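Local coordinates for LPXTG cell wall surface protein (Streptococcus gordonii, PDB 4IGB) that is anchored to the streptococcal cell wall and probably acts as a surface adhesin, this chain being its N-terminal part with the N1 and N2 domains, at residues E329-K334 with T383-K388; E335-S340 with I378-T383. One frame throughout, in Å; residues are numbered along the deposited sequence.

Contact 1: residues E329-K334 with T383-K388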
loop_
_atom_site.group_PDB
_atom_site.type_symbol
_atom_site.label_atom_id
_atom_site.label_comp_id
_atom_site.label_asym_id
_atom_site.label_seq_id
_atom_site.Cartn_x
_atom_site.Cartn_y
_atom_site.Cartn_z
ATOM N N GLU D 329 0.147 17.066 -31.314
ATOM C CA GLU D 329 -0.541 17.696 -32.426
ATOM C C GLU D 329 0.564 18.248 -33.317
ATOM O O GLU D 329 1.405 19.017 -32.861
ATOM C CB GLU D 329 -1.488 18.801 -31.952
ATOM C CG GLU D 329 -0.848 19.887 -31.103
ATOM C CD GLU D 329 -1.813 21.031 -30.810
ATOM O OE1 GLU D 329 -2.421 21.559 -31.769
ATOM O OE2 GLU D 329 -1.972 21.397 -29.622
ATOM N N ARG D 330 0.564 17.815 -34.573
ATOM C CA ARG D 330 1.660 18.016 -35.526
ATOM C C ARG D 330 1.927 16.660 -36.150
ATOM O O ARG D 330 2.697 16.524 -37.108
ATOM C CB ARG D 330 2.929 18.571 -34.875
ATOM C CG ARG D 330 3.039 20.098 -34.943
ATOM C CD ARG D 330 4.414 20.600 -34.523
ATOM N NE ARG D 330 4.712 20.276 -33.131
ATOM C CZ ARG D 330 5.864 20.547 -32.524
ATOM N NH1 ARG D 330 6.843 21.150 -33.188
ATOM N NH2 ARG D 330 6.039 20.205 -31.251
ATOM N N LEU D 331 1.266 15.659 -35.582
ATOM C CA LEU D 331 1.282 14.310 -36.108
ATOM C C LEU D 331 -0.146 13.850 -36.367
ATOM O O LEU D 331 -1.048 14.061 -35.542
ATOM C CB LEU D 331 1.948 13.345 -35.115
ATOM C CG LEU D 331 3.436 13.520 -34.815
ATOM C CD1 LEU D 331 3.913 12.473 -33.799
ATOM C CD2 LEU D 331 4.251 13.437 -36.102
ATOM N N ASP D 332 -0.338 13.211 -37.516
ATOM C CA ASP D 332 -1.579 12.518 -37.810
ATOM C C ASP D 332 -1.400 11.031 -37.549
ATOM O O ASP D 332 -0.615 10.364 -38.235
ATOM C CB ASP D 332 -1.974 12.706 -39.272
ATOM C CG ASP D 332 -2.367 14.135 -39.595
ATOM O OD1 ASP D 332 -2.726 14.898 -38.661
ATOM O OD2 ASP D 332 -2.326 14.476 -40.796
ATOM N N TYR D 333 -2.128 10.510 -36.566
ATOM C CA TYR D 333 -2.121 9.075 -36.328
ATOM C C TYR D 333 -2.682 8.367 -37.549
ATOM O O TYR D 333 -3.741 8.739 -38.057
ATOM C CB TYR D 333 -2.935 8.705 -35.086
ATOM C CG TYR D 333 -3.224 7.225 -34.995
ATOM C CD1 TYR D 333 -2.198 6.306 -34.783
ATOM C CD2 TYR D 333 -4.523 6.742 -35.126
ATOM C CE1 TYR D 333 -2.458 4.949 -34.707
ATOM C CE2 TYR D 333 -4.794 5.389 -35.047
ATOM C CZ TYR D 333 -3.757 4.500 -34.833
ATOM O OH TYR D 333 -4.024 3.153 -34.755
ATOM N N LYS D 334 -1.966 7.354 -38.024
ATOM C CA LYS D 334 -2.391 6.629 -39.212
ATOM C C LYS D 334 -2.942 5.257 -38.859
ATOM O O LYS D 334 -4.041 4.889 -39.268
ATOM C CB LYS D 334 -1.237 6.500 -40.211
ATOM C CG LYS D 334 -0.729 7.838 -40.739
ATOM C CD LYS D 334 -0.149 7.696 -42.141
ATOM C CE LYS D 334 -1.228 7.296 -43.142
ATOM N NZ LYS D 334 -0.713 7.213 -44.539
ATOM N N THR D 383 2.707 7.121 -37.657
ATOM C CA THR D 383 2.212 8.489 -37.669
ATOM C C THR D 383 2.961 9.288 -38.737
ATOM O O THR D 383 4.026 8.876 -39.205
ATOM C CB THR D 383 2.369 9.158 -36.279
ATOM O OG1 THR D 383 1.304 10.089 -36.072
ATOM C CG2 THR D 383 3.688 9.894 -36.168
ATOM N N ALA D 384 2.394 10.418 -39.144
ATOM C CA ALA D 384 3.080 11.310 -40.075
ATOM C C ALA D 384 2.780 12.751 -39.713
ATOM O O ALA D 384 1.672 13.072 -39.286
ATOM C CB ALA D 384 2.670 11.022 -41.518
ATOM N N THR D 385 3.779 13.612 -39.862
ATOM C CA THR D 385 3.593 15.031 -39.613
ATOM C C THR D 385 2.584 15.623 -40.587
ATOM O O THR D 385 2.491 15.205 -41.746
ATOM C CB THR D 385 4.905 15.817 -39.747
ATOM O OG1 THR D 385 5.404 15.693 -41.087
ATOM C CG2 THR D 385 5.941 15.310 -38.737
ATOM N N ASN D 386 1.832 16.597 -40.094
ATOM C CA ASN D 386 0.864 17.327 -40.894
ATOM C C ASN D 386 1.410 18.725 -41.171
ATOM O O ASN D 386 2.535 19.047 -40.775
ATOM C CB ASN D 386 -0.466 17.401 -40.141
ATOM C CG ASN D 386 -0.279 17.762 -38.676
ATOM O OD1 ASN D 386 0.543 18.615 -38.343
ATOM N ND2 ASN D 386 -1.017 17.090 -37.793
ATOM N N LYS D 387 0.621 19.549 -41.849
ATOM C CA LYS D 387 1.027 20.915 -42.175
ATOM C C LYS D 387 1.430 21.722 -40.936
ATOM O O LYS D 387 2.184 22.688 -41.036
ATOM C CB LYS D 387 -0.095 21.629 -42.940
ATOM C CG LYS D 387 -0.026 23.155 -42.919
ATOM C CD LYS D 387 1.045 23.702 -43.854
ATOM C CE LYS D 387 1.128 25.220 -43.745
ATOM N NZ LYS D 387 2.048 25.823 -44.749
ATOM N N LYS D 388 0.933 21.319 -39.772
ATOM C CA LYS D 388 1.162 22.069 -38.535
ATOM C C LYS D 388 2.600 21.999 -38.007
ATOM O O LYS D 388 2.901 22.581 -36.965
ATOM C CB LYS D 388 0.192 21.615 -37.443
ATOM C CG LYS D 388 -1.274 21.798 -37.797
ATOM C CD LYS D 388 -2.173 21.139 -36.760
ATOM C CE LYS D 388 -3.609 21.036 -37.258
ATOM N NZ LYS D 388 -4.408 20.072 -36.447
#
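With CG of Asn386 set between its own backbone N and carbonyl carbon (chi1 45°) and CG of Asp332 turned beside the backbone N (chi1 -68°), the amide and the carboxylate meet at the end of two antiparallel strands. Asn386 ND2 donates to Asp332 OD1 at 2.9 Å in a nearly straight bond that lies in the amide plane but reaches the oxygen from above the carboxylate plane; the two flat groups are turned 61° against each other. The backbone of Asn386 is engaged as well, its N donating to Arg330 O at 3.1 Å, and its side-chain OD1 accepts a weak bond from Lys388 N. One asparagine thereby ties the start of strand 331-339 to the turn that follows strand 377-385.

Between the strands, Asp332 N donates to Ala384 O at 2.7 Å and Ala384 N returns a bond to Asp332 O, which receives a second, weak one from Thr383 OG1. On the face that carries Leu331, Thr383 and Thr385, Leu331 crosses Thr383 at about a right angle: Leu331 CD1 rests 3.5 Å from Thr383 CG2, and CD2 reaches Thr385 CG2 at 3.6 Å. Val299 and Tyr301 of strand 298-305 continue this apolar layer. The alternation of hydrogen-bonded and non-hydrogen-bonded pairs is that of an antiparallel β-sheet, here in the N2 domain, which belongs to the adhesin clan.

Contact 2: residues E335-S340 with I378-T383; sequences ELKVES and IITYKT
Thr380 OG1, Glu339 OE2 and Ile378 O converge on one water, which lies 2.6 Å from Thr380 OG1 and is placed to donate to Glu339 OE2 or Ile378 O, though it has more acceptors within reach than protons to give. It links the two neighbouring strands of an antiparallel β-sheet in the N2 domain, on the face that carries Lys337, Glu339, Ile378 and Thr380. Glu339 OE2 is held from a second direction by Lys337 NZ, a salt bridge of 3.2 Å between residues two apart on the same strand. This pairing probably stabilises the negative charge of the carboxylate beside the water. Lys337 and Thr380 extend alongside each other in the same direction.

Further along this face, Glu335 and Lys382 also run alongside each other. Glu335 OE1 stays 4.1 Å from Lys382 NZ, too far for a salt bridge, although the opposite charges probably attract each other.

The backbone pairing is regular. Lys337 and Thr380 exchange two hydrogen bonds, as do Glu339 and Ile378; Lys382 N donates to Glu335 O at 2.8 Å, whereas the return bond from Glu335 N is weak. Ile378 O accepts from Glu339 N and is also within bonding distance of the water.

The other face, with Leu336, Val338, Ile379 and Tyr381, is largely apolar. Val338 CB lies 4.1 Å from Ile379 CG1, and residues of strands 351-356 and 359-364 pack against this face, joining this part of the sheet to the strands facing it. The Tyr381 ring is turned beside its backbone N (chi1 -52°), which brings it alongside Leu336, whose CD2 approaches CE1 of the ring obliquely at 4.0 Å. Ile379 CG2 covers one face of the same ring off-centre, 3.4 Å from its plane.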
loop_
_atom_site.group_PDB
_atom_site.type_symbol
_atom_site.label_atom_id
_atom_site.label_comp_id
_atom_site.label_asym_id
_atom_site.label_seq_id
_atom_site.Cartn_x
_atom_site.Cartn_y
_atom_site.Cartn_z
ATOM N N GLU D 335 -2.173 4.507 -38.088
ATOM C CA GLU D 335 -2.546 3.149 -37.738
ATOM C C GLU D 335 -1.508 2.578 -36.782
ATOM O O GLU D 335 -0.479 3.206 -36.525
ATOM C CB GLU D 335 -2.632 2.281 -38.997
ATOM C CG GLU D 335 -1.350 2.263 -39.817
ATOM C CD GLU D 335 -1.497 1.498 -41.120
ATOM O OE1 GLU D 335 -0.676 0.586 -41.378
ATOM O OE2 GLU D 335 -2.432 1.814 -41.889
ATOM N N LEU D 336 -1.784 1.394 -36.252
ATOM C CA LEU D 336 -0.822 0.712 -35.408
ATOM C C LEU D 336 -0.943 -0.786 -35.617
ATOM O O LEU D 336 -1.968 -1.269 -36.097
ATOM C CB LEU D 336 -1.088 1.052 -33.943
ATOM C CG LEU D 336 -2.437 0.604 -33.387
ATOM C CD1 LEU D 336 -2.351 -0.822 -32.884
ATOM C CD2 LEU D 336 -2.897 1.537 -32.270
ATOM N N LYS D 337 0.107 -1.519 -35.268
ATOM C CA LYS D 337 -0.022 -2.957 -35.070
ATOM C C LYS D 337 0.492 -3.331 -33.682
ATOM O O LYS D 337 1.211 -2.557 -33.050
ATOM C CB LYS D 337 0.667 -3.763 -36.186
ATOM C CG LYS D 337 2.181 -3.944 -36.095
ATOM C CD LYS D 337 2.677 -4.741 -37.312
ATOM C CE LYS D 337 4.121 -5.205 -37.162
ATOM N NZ LYS D 337 5.095 -4.078 -37.101
ATOM N N VAL D 338 0.094 -4.494 -33.186
ATOM C CA VAL D 338 0.670 -4.982 -31.949
ATOM C C VAL D 338 1.046 -6.455 -32.075
ATOM O O VAL D 338 0.261 -7.276 -32.548
ATOM C CB VAL D 338 -0.221 -4.695 -30.715
ATOM C CG1 VAL D 338 -1.441 -3.874 -31.104
ATOM C CG2 VAL D 338 -0.616 -5.975 -30.023
ATOM N N GLU D 339 2.275 -6.767 -31.687
ATOM C CA GLU D 339 2.781 -8.123 -31.762
ATOM C C GLU D 339 2.988 -8.658 -30.359
ATOM O O GLU D 339 3.216 -7.897 -29.420
ATOM C CB GLU D 339 4.111 -8.161 -32.522
ATOM C CG GLU D 339 4.097 -7.390 -33.837
ATOM C CD GLU D 339 5.487 -7.228 -34.433
ATOM O OE1 GLU D 339 6.193 -8.248 -34.601
ATOM O OE2 GLU D 339 5.876 -6.075 -34.725
ATOM N N SER D 340 2.897 -9.972 -30.224
ATOM C CA SER D 340 3.271 -10.635 -28.990
ATOM C C SER D 340 3.694 -12.046 -29.364
ATOM O O SER D 340 3.253 -12.580 -30.382
ATOM C CB SER D 340 2.119 -10.636 -27.987
ATOM O OG SER D 340 2.608 -10.880 -26.683
ATOM N N ILE D 378 4.321 -5.512 -28.066
ATOM C CA ILE D 378 4.921 -4.415 -28.806
ATOM C C ILE D 378 3.824 -3.717 -29.575
ATOM O O ILE D 378 3.135 -4.336 -30.381
ATOM C CB ILE D 378 5.949 -4.913 -29.838
ATOM C CG1 ILE D 378 6.573 -6.236 -29.394
ATOM C CG2 ILE D 378 7.005 -3.853 -30.102
ATOM C CD1 ILE D 378 7.511 -6.101 -28.250
ATOM N N ILE D 379 3.639 -2.433 -29.315
ATOM C CA ILE D 379 2.739 -1.647 -30.126
ATOM C C ILE D 379 3.583 -0.710 -30.980
ATOM O O ILE D 379 4.313 0.129 -30.457
ATOM C CB ILE D 379 1.753 -0.833 -29.266
ATOM C CG1 ILE D 379 1.059 -1.737 -28.245
ATOM C CG2 ILE D 379 0.719 -0.159 -30.136
ATOM C CD1 ILE D 379 0.017 -1.023 -27.423
ATOM N N THR D 380 3.512 -0.883 -32.297
ATOM C CA THR D 380 4.181 0.023 -33.217
ATOM C C THR D 380 3.152 0.991 -33.813
ATOM O O THR D 380 2.217 0.569 -34.495
ATOM C CB THR D 380 4.888 -0.754 -34.336
ATOM O OG1 THR D 380 5.763 -1.737 -33.760
ATOM C CG2 THR D 380 5.698 0.189 -35.218
ATOM N N TYR D 381 3.316 2.282 -33.533
ATOM C CA TYR D 381 2.401 3.302 -34.030
ATOM C C TYR D 381 2.955 3.990 -35.278
ATOM O O TYR D 381 4.046 4.565 -35.244
ATOM C CB TYR D 381 2.158 4.386 -32.980
ATOM C CG TYR D 381 1.726 3.904 -31.619
ATOM C CD1 TYR D 381 0.376 3.751 -31.305
ATOM C CD2 TYR D 381 2.663 3.636 -30.633
ATOM C CE1 TYR D 381 -0.025 3.324 -30.048
ATOM C CE2 TYR D 381 2.274 3.212 -29.373
ATOM C CZ TYR D 381 0.932 3.056 -29.082
ATOM O OH TYR D 381 0.554 2.632 -27.826
ATOM N N LYS D 382 2.196 3.956 -36.369
ATOM C CA LYS D 382 2.563 4.717 -37.557
ATOM C C LYS D 382 1.892 6.084 -37.528
ATOM O O LYS D 382 0.674 6.198 -37.369
ATOM C CB LYS D 382 2.210 3.957 -38.837
ATOM C CG LYS D 382 3.136 2.782 -39.117
ATOM C CD LYS D 382 2.767 2.065 -40.408
ATOM C CE LYS D 382 3.784 0.977 -40.739
ATOM N NZ LYS D 382 3.410 0.207 -41.963
ATOM N N THR D 383 2.707 7.121 -37.657
ATOM C CA THR D 383 2.212 8.489 -37.669
ATOM C C THR D 383 2.961 9.288 -38.737
ATOM O O THR D 383 4.026 8.876 -39.205
ATOM C CB THR D 383 2.369 9.158 -36.279
ATOM O OG1 THR D 383 1.304 10.089 -36.072
ATOM C CG2 THR D 383 3.688 9.894 -36.168
HETATM O O HOH W 1 4.392 -3.904 -33.284
#

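Overall arrangement
Contacts 1 and 2 are consecutive parts of one strand pair, 331-339 with 377-385, and their centres lie about 16 Å apart. Thr383 falls within both residue ranges, though its contacts across the pair are those of contact 1, and Lys334 N sits 3.0 Å from Lys382 O, a probable hydrogen bond that carries the pairing from one to the other. Contact 1 closes the pair where strand 331-339 begins and 377-385 ends; contact 2 continues it toward the opposite end. Strand 298-305 flanks 377-385 along both contacts, and strand 351-356 packs against side chains from each. The sodium ion, bound by Asp186, Glu197 and Ser268, lies outside both contacts, which belong to the N2 domain.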